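Transcriptional regulator (PDB 3F0C) probably binds DNA as a TetR-family transcriptional regulator, with a helix-turn-helix domain joined to a larger all-helical domain. Local coordinates at residues L78-L88 / I138-F148. Sequence-based numbering, arbitrary orientation.
Sequences LNSGIDATALL and IIQYGITTKEF
Ile138 and Ala84, followed equally by Glu147 and Leu88, bury the most surface where the start of helix 84-106 meets the end of helix 118-145; residues 84-88 and 138-145 run nearly antiparallel (164°) with axes 9.3 Å apart. Ile138 is a knob in a hole formed by Leu78, Ala84, Leu87 and Leu88. Its two branches divide the work: CG1 lies beside the backbone N (chi1 -49°) and reaches Leu78 CD2 at 4.1 Å, which leaves CG2 anti to that N and turned into helix 84-106, 3.5 Å from Leu88 CD1. Ala84 directs its methyl group at Gly142, whose lack of a side chain is consistent with the close approach of the backbones, CA to CA 4.7 Å. Nearby, Leu87 CD1 lies 3.9 Å from Tyr141 CD2, in the plane of the ring at its edge. Phe148 and Leu88 also pack on Leu200 of helix 183-201, tying this end of the bundle to a third helix.

Beyond the turn at Lys146, Glu147 extends its carboxylate to the first turn of helix 84-106. Its OE1 accepts from Thr85 N (3.2 Å, 168°), on the syn side but tilted out of the carboxylate plane, and from Thr85 OG1. Asp83, the N-cap, binds Ala86 N through OD2 at 2.6 Å. Asp83 OD1 lies 3.3 Å from Glu147 OE1, a like-charge approach that the amide groups and positive dipole end of the helix would probably offset, so one helix start appears to accommodate two carboxylates.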
# COMPACT_ATOMS: atom_id res chain seq x y z
N LEU A 78 -9.60 -21.57 14.12
CA LEU A 78 -11.03 -21.29 14.19
C LEU A 78 -11.81 -22.39 14.91
O LEU A 78 -12.91 -22.15 15.45
CB LEU A 78 -11.59 -21.11 12.78
CG LEU A 78 -11.31 -19.78 12.11
CD1 LEU A 78 -11.90 -19.86 10.70
CD2 LEU A 78 -11.89 -18.63 12.89
N ASN A 79 -11.24 -23.60 14.89
CA ASN A 79 -11.83 -24.73 15.57
C ASN A 79 -11.06 -24.99 16.87
O ASN A 79 -11.12 -26.07 17.41
CB ASN A 79 -11.83 -25.98 14.66
CG ASN A 79 -12.52 -25.75 13.26
OD1 ASN A 79 -12.67 -26.72 12.50
ND2 ASN A 79 -12.92 -24.49 12.94
N SER A 80 -10.35 -23.99 17.36
CA SER A 80 -9.58 -24.09 18.61
C SER A 80 -10.35 -23.44 19.74
O SER A 80 -9.92 -23.48 20.89
CB SER A 80 -8.18 -23.43 18.46
OG SER A 80 -8.19 -22.00 18.59
N GLY A 81 -11.47 -22.81 19.41
CA GLY A 81 -12.33 -22.13 20.39
C GLY A 81 -11.63 -21.24 21.40
O GLY A 81 -11.75 -21.46 22.59
N ILE A 82 -10.88 -20.25 20.92
CA ILE A 82 -10.45 -19.10 21.73
C ILE A 82 -11.43 -17.95 21.42
O ILE A 82 -12.39 -18.16 20.67
CB ILE A 82 -8.97 -18.79 21.46
CG1 ILE A 82 -8.72 -18.39 19.98
CG2 ILE A 82 -8.15 -20.02 21.85
CD1 ILE A 82 -7.27 -17.87 19.59
N ASP A 83 -11.27 -16.76 22.00
CA ASP A 83 -12.31 -15.74 21.80
C ASP A 83 -12.15 -14.99 20.46
O ASP A 83 -11.21 -15.26 19.70
CB ASP A 83 -12.44 -14.83 23.04
CG ASP A 83 -11.45 -13.67 23.06
OD1 ASP A 83 -11.41 -12.97 24.12
OD2 ASP A 83 -10.74 -13.43 22.06
N ALA A 84 -13.08 -14.08 20.14
CA ALA A 84 -13.03 -13.32 18.86
C ALA A 84 -11.72 -12.59 18.73
O ALA A 84 -11.06 -12.68 17.69
CB ALA A 84 -14.18 -12.34 18.75
N THR A 85 -11.35 -11.87 19.79
CA THR A 85 -10.07 -11.14 19.85
C THR A 85 -8.83 -12.06 19.63
O THR A 85 -8.04 -11.83 18.69
CB THR A 85 -9.98 -10.37 21.19
OG1 THR A 85 -11.23 -9.70 21.42
CG2 THR A 85 -8.87 -9.35 21.19
N ALA A 86 -8.68 -13.11 20.43
CA ALA A 86 -7.54 -14.02 20.29
C ALA A 86 -7.44 -14.59 18.88
O ALA A 86 -6.33 -14.85 18.41
CB ALA A 86 -7.63 -15.15 21.28
N LEU A 87 -8.58 -14.81 18.23
CA LEU A 87 -8.61 -15.36 16.86
C LEU A 87 -8.09 -14.29 15.89
O LEU A 87 -7.20 -14.55 15.05
CB LEU A 87 -10.04 -15.78 16.45
CG LEU A 87 -10.58 -17.09 17.02
CD1 LEU A 87 -12.09 -17.08 17.01
CD2 LEU A 87 -10.04 -18.29 16.26
N LEU A 88 -8.63 -13.09 16.04
CA LEU A 88 -8.28 -12.00 15.17
C LEU A 88 -6.76 -11.79 15.18
O LEU A 88 -6.13 -11.60 14.13
CB LEU A 88 -8.98 -10.75 15.62
CG LEU A 88 -9.57 -9.96 14.46
CD1 LEU A 88 -10.99 -10.43 14.17
CD2 LEU A 88 -9.55 -8.47 14.78
N ILE A 138 -15.06 -13.94 11.88
CA ILE A 138 -14.55 -13.70 13.23
C ILE A 138 -15.27 -12.50 13.83
O ILE A 138 -15.71 -12.53 14.97
CB ILE A 138 -13.04 -13.49 13.26
CG1 ILE A 138 -12.33 -14.61 12.47
CG2 ILE A 138 -12.60 -13.47 14.68
CD1 ILE A 138 -10.80 -14.61 12.47
N ILE A 139 -15.44 -11.45 13.04
CA ILE A 139 -16.21 -10.30 13.49
C ILE A 139 -17.59 -10.78 13.92
O ILE A 139 -18.08 -10.45 15.00
CB ILE A 139 -16.26 -9.18 12.40
CG1 ILE A 139 -14.84 -8.57 12.28
CG2 ILE A 139 -17.32 -8.13 12.73
CD1 ILE A 139 -14.63 -7.52 11.18
N GLN A 140 -18.21 -11.60 13.08
CA GLN A 140 -19.55 -12.11 13.39
C GLN A 140 -19.62 -12.86 14.72
O GLN A 140 -20.55 -12.69 15.48
CB GLN A 140 -20.02 -13.03 12.25
CG GLN A 140 -21.39 -13.59 12.44
CD GLN A 140 -22.40 -12.51 12.40
OE1 GLN A 140 -22.95 -12.12 13.44
NE2 GLN A 140 -22.65 -11.97 11.21
N TYR A 141 -18.63 -13.71 14.99
CA TYR A 141 -18.54 -14.44 16.25
C TYR A 141 -18.37 -13.45 17.40
O TYR A 141 -19.07 -13.51 18.39
CB TYR A 141 -17.39 -15.44 16.20
CG TYR A 141 -17.15 -16.24 17.46
CD1 TYR A 141 -18.18 -16.48 18.39
CD2 TYR A 141 -15.90 -16.80 17.70
CE1 TYR A 141 -17.95 -17.22 19.52
CE2 TYR A 141 -15.67 -17.54 18.83
CZ TYR A 141 -16.69 -17.75 19.73
OH TYR A 141 -16.45 -18.47 20.85
N GLY A 142 -17.44 -12.52 17.25
CA GLY A 142 -17.31 -11.40 18.18
C GLY A 142 -18.63 -10.67 18.46
O GLY A 142 -18.95 -10.40 19.62
N ILE A 143 -19.37 -10.34 17.40
CA ILE A 143 -20.66 -9.68 17.53
C ILE A 143 -21.52 -10.54 18.41
O ILE A 143 -21.92 -10.09 19.48
CB ILE A 143 -21.39 -9.44 16.17
CG1 ILE A 143 -20.78 -8.25 15.40
CG2 ILE A 143 -22.88 -9.22 16.37
CD1 ILE A 143 -21.37 -8.07 13.99
N THR A 144 -21.76 -11.79 18.02
CA THR A 144 -22.68 -12.66 18.78
C THR A 144 -22.12 -12.96 20.18
O THR A 144 -22.81 -12.80 21.17
CB THR A 144 -22.99 -13.99 18.04
OG1 THR A 144 -21.86 -14.88 18.13
CG2 THR A 144 -23.36 -13.72 16.56
N THR A 145 -20.86 -13.35 20.23
CA THR A 145 -20.13 -13.48 21.48
C THR A 145 -20.14 -12.18 22.30
O THR A 145 -19.82 -12.18 23.49
CB THR A 145 -18.66 -13.90 21.20
OG1 THR A 145 -18.14 -14.63 22.32
CG2 THR A 145 -17.80 -12.70 20.94
N LYS A 146 -20.49 -11.07 21.64
CA LYS A 146 -20.69 -9.75 22.24
C LYS A 146 -19.39 -9.05 22.63
O LYS A 146 -19.39 -8.13 23.45
CB LYS A 146 -21.70 -9.79 23.41
CG LYS A 146 -23.14 -10.12 22.96
CD LYS A 146 -24.12 -10.18 24.13
CE LYS A 146 -25.53 -10.48 23.64
NZ LYS A 146 -26.50 -10.57 24.77
N GLU A 147 -18.28 -9.46 22.02
CA GLU A 147 -16.99 -8.79 22.21
C GLU A 147 -16.91 -7.56 21.32
O GLU A 147 -16.37 -6.53 21.69
CB GLU A 147 -15.83 -9.74 21.91
CG GLU A 147 -15.72 -10.94 22.84
CD GLU A 147 -14.79 -12.02 22.29
OE1 GLU A 147 -13.62 -11.71 21.98
OE2 GLU A 147 -15.23 -13.17 22.14
N PHE A 148 -17.48 -7.68 20.12
CA PHE A 148 -17.46 -6.58 19.17
C PHE A 148 -18.88 -6.04 19.00
O PHE A 148 -19.83 -6.80 19.00
CB PHE A 148 -16.95 -7.04 17.79
CG PHE A 148 -15.69 -7.90 17.82
CD1 PHE A 148 -14.69 -7.70 18.75
CD2 PHE A 148 -15.49 -8.87 16.84
CE1 PHE A 148 -13.54 -8.50 18.72
CE2 PHE A 148 -14.35 -9.66 16.82
CZ PHE A 148 -13.37 -9.47 17.76